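Local coordinates for protein acetyltransferase, GNAT family (Bacillus anthracis str. Sterne, PDB 3FBU) that binds coenzyme A and, as a member of the GNAT family, probably transfers an acetyl group from acetyl-CoA to an acceptor substrate, at residues F146-P151 / W156-Y161. Sequence-based numbering, arbitrary orientation.
Sequences FKKCIP and WWDEYY
Phe146 and Glu159 form an antiparallel hydrogen-bonded pair: Phe146 N gives a nearly straight bond to Glu159 O (2.8 Å, 171°), and Glu159 N returns one to Phe146 O. Between this pair and Ile150-Trp157 the register shifts by two, across the corner at Lys147 and Lys148 and a classic beta bulge in which Cys149 N and Ile150 N both donate to Trp157 O, while Ile150 O accepts from Trp157 N at 2.8 Å. At the corner the carboxylate of Asp158 takes the N-H of Lys148. With CG set beside its own backbone N (chi1 -67°), Asp158 brings OD1 to 2.9 Å from Lys148 N, which meets it on the anti side, 22° out of the carboxylate plane. The extended Glu159 side chain places OE1 3.4 Å from Cys149 SG and against Ile150 CD1, on the same face as Phe146. On the other face, Pro151 CB lies over the six-membered ring of Trp156 in a CH-pi contact, 4.1 Å from the ring centroid. Phe146 CE2 packs 3.7 Å from Tyr161 CB, its ring presenting an edge to Tyr161 CD1. The contact belongs to the hairpin of strands 141-152 and 155-165 and lies at the protein surface; strand 155-165 pairs on its other side with strand 119-124, whose Thr123 touches Glu159 and Tyr161.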
loop_
_atom_site.group_PDB
_atom_site.type_symbol
_atom_site.label_atom_id
_atom_site.label_comp_id
_atom_site.label_asym_id
_atom_site.label_seq_id
_atom_site.Cartn_x
_atom_site.Cartn_y
_atom_site.Cartn_z
ATOM N N PHE A 146 -19.723 -7.171 -6.465
ATOM C CA PHE A 146 -20.138 -8.351 -7.217
ATOM C C PHE A 146 -19.193 -9.491 -6.865
ATOM O O PHE A 146 -17.983 -9.345 -7.034
ATOM C CB PHE A 146 -20.019 -8.093 -8.704
ATOM C CG PHE A 146 -20.862 -6.946 -9.180
ATOM C CD1 PHE A 146 -22.217 -6.978 -9.016
ATOM C CD2 PHE A 146 -20.285 -5.851 -9.777
ATOM C CE1 PHE A 146 -23.015 -5.915 -9.440
ATOM C CE2 PHE A 146 -21.079 -4.796 -10.199
ATOM C CZ PHE A 146 -22.437 -4.855 -10.023
ATOM N N LYS A 147 -19.764 -10.611 -6.434
ATOM C CA LYS A 147 -18.994 -11.758 -5.956
ATOM C C LYS A 147 -18.706 -12.733 -7.116
ATOM O O LYS A 147 -19.622 -13.164 -7.817
ATOM C CB LYS A 147 -19.718 -12.480 -4.801
ATOM C CG LYS A 147 -20.011 -11.596 -3.589
ATOM C CD LYS A 147 -20.119 -12.392 -2.289
ATOM C CE LYS A 147 -19.724 -11.529 -1.070
ATOM N NZ LYS A 147 -20.583 -10.293 -0.910
ATOM N N LYS A 148 -17.422 -13.046 -7.312
ATOM C CA LYS A 148 -16.972 -14.076 -8.268
ATOM C C LYS A 148 -17.529 -13.900 -9.656
ATOM O O LYS A 148 -18.056 -14.846 -10.247
ATOM C CB LYS A 148 -17.320 -15.485 -7.763
ATOM C CG LYS A 148 -16.695 -15.836 -6.457
ATOM C CD LYS A 148 -16.490 -17.354 -6.317
ATOM C CE LYS A 148 -15.906 -17.694 -4.949
ATOM N NZ LYS A 148 -16.208 -19.127 -4.554
ATOM N N CYS A 149 -17.413 -12.693 -10.182
ATOM C CA CYS A 149 -18.056 -12.361 -11.423
ATOM C C CYS A 149 -17.098 -12.313 -12.599
ATOM O O CYS A 149 -17.535 -12.377 -13.731
ATOM C CB CYS A 149 -18.771 -11.016 -11.294
ATOM S SG CYS A 149 -17.722 -9.618 -10.876
ATOM N N ILE A 150 -15.797 -12.179 -12.327
ATOM C CA ILE A 150 -14.807 -11.939 -13.378
ATOM C C ILE A 150 -13.943 -13.179 -13.601
ATOM O O ILE A 150 -13.312 -13.654 -12.650
ATOM C CB ILE A 150 -13.870 -10.759 -13.005
ATOM C CG1 ILE A 150 -14.631 -9.450 -13.061
ATOM C CG2 ILE A 150 -12.678 -10.666 -13.970
ATOM C CD1 ILE A 150 -13.771 -8.287 -12.917
ATOM N N PRO A 151 -13.900 -13.692 -14.852
ATOM C CA PRO A 151 -13.055 -14.846 -15.121
ATOM C C PRO A 151 -11.644 -14.339 -15.453
ATOM O O PRO A 151 -11.450 -13.493 -16.357
ATOM C CB PRO A 151 -13.728 -15.509 -16.311
ATOM C CG PRO A 151 -14.417 -14.357 -17.042
ATOM C CD PRO A 151 -14.554 -13.210 -16.079
ATOM N N TRP A 156 -12.147 -16.904 -10.622
ATOM C CA TRP A 156 -13.209 -15.879 -10.525
ATOM C C TRP A 156 -12.914 -14.800 -9.454
ATOM O O TRP A 156 -12.868 -15.083 -8.257
ATOM C CB TRP A 156 -14.574 -16.514 -10.204
ATOM C CG TRP A 156 -15.074 -17.464 -11.238
ATOM C CD1 TRP A 156 -14.996 -18.830 -11.188
ATOM C CD2 TRP A 156 -15.714 -17.145 -12.474
ATOM N NE1 TRP A 156 -15.555 -19.373 -12.310
ATOM C CE2 TRP A 156 -16.016 -18.368 -13.113
ATOM C CE3 TRP A 156 -16.085 -15.950 -13.101
ATOM C CZ2 TRP A 156 -16.645 -18.431 -14.353
ATOM C CZ3 TRP A 156 -16.722 -16.008 -14.340
ATOM C CH2 TRP A 156 -16.983 -17.248 -14.957
ATOM N N TRP A 157 -12.785 -13.558 -9.895
ATOM C CA TRP A 157 -12.529 -12.446 -8.994
ATOM C C TRP A 157 -13.802 -11.669 -8.689
ATOM O O TRP A 157 -14.749 -11.703 -9.483
ATOM C CB TRP A 157 -11.532 -11.493 -9.618
ATOM C CG TRP A 157 -10.115 -11.973 -9.605
ATOM C CD1 TRP A 157 -9.616 -13.094 -8.979
ATOM C CD2 TRP A 157 -8.999 -11.316 -10.204
ATOM N NE1 TRP A 157 -8.255 -13.179 -9.188
ATOM C CE2 TRP A 157 -7.853 -12.101 -9.935
ATOM C CE3 TRP A 157 -8.859 -10.161 -10.975
ATOM C CZ2 TRP A 157 -6.579 -11.751 -10.397
ATOM C CZ3 TRP A 157 -7.593 -9.811 -11.433
ATOM C CH2 TRP A 157 -6.470 -10.606 -11.141
ATOM N N ASP A 158 -13.780 -10.991 -7.543
ATOM C CA ASP A 158 -14.838 -10.084 -7.101
ATOM C C ASP A 158 -14.595 -8.738 -7.785
ATOM O O ASP A 158 -13.530 -8.485 -8.303
ATOM C CB ASP A 158 -14.818 -9.864 -5.569
ATOM C CG ASP A 158 -15.162 -11.108 -4.739
ATOM O OD1 ASP A 158 -15.629 -12.144 -5.279
ATOM O OD2 ASP A 158 -14.955 -11.036 -3.503
ATOM N N GLU A 159 -15.596 -7.860 -7.780
ATOM C CA GLU A 159 -15.428 -6.537 -8.341
ATOM C C GLU A 159 -16.203 -5.548 -7.496
ATOM O O GLU A 159 -17.367 -5.800 -7.193
ATOM C CB GLU A 159 -15.963 -6.553 -9.770
ATOM C CG GLU A 159 -15.834 -5.334 -10.557
ATOM C CD GLU A 159 -16.374 -5.533 -11.977
ATOM O OE1 GLU A 159 -16.875 -6.644 -12.280
ATOM O OE2 GLU A 159 -16.254 -4.609 -12.790
ATOM N N TYR A 160 -15.577 -4.425 -7.149
ATOM C CA TYR A 160 -16.321 -3.246 -6.681
ATOM C C TYR A 160 -16.678 -2.389 -7.866
ATOM O O TYR A 160 -15.879 -2.244 -8.787
ATOM C CB TYR A 160 -15.464 -2.378 -5.774
ATOM C CG TYR A 160 -15.222 -2.855 -4.358
ATOM C CD1 TYR A 160 -16.150 -3.602 -3.662
ATOM C CD2 TYR A 160 -14.065 -2.463 -3.692
ATOM C CE1 TYR A 160 -15.913 -3.999 -2.347
ATOM C CE2 TYR A 160 -13.837 -2.823 -2.392
ATOM C CZ TYR A 160 -14.749 -3.600 -1.725
ATOM O OH TYR A 160 -14.492 -3.952 -0.420
ATOM N N TYR A 161 -17.859 -1.781 -7.813
ATOM C CA TYR A 161 -18.331 -0.894 -8.841
ATOM C C TYR A 161 -18.629 0.475 -8.215
ATOM O O TYR A 161 -19.425 0.581 -7.275
ATOM C CB TYR A 161 -19.604 -1.492 -9.391
ATOM C CG TYR A 161 -20.165 -0.894 -10.622
ATOM C CD1 TYR A 161 -20.112 -1.568 -11.840
ATOM C CD2 TYR A 161 -20.829 0.352 -10.577
ATOM C CE1 TYR A 161 -20.708 -1.022 -12.964
ATOM C CE2 TYR A 161 -21.402 0.890 -11.687
ATOM C CZ TYR A 161 -21.344 0.194 -12.880
ATOM O OH TYR A 161 -21.945 0.785 -13.975
#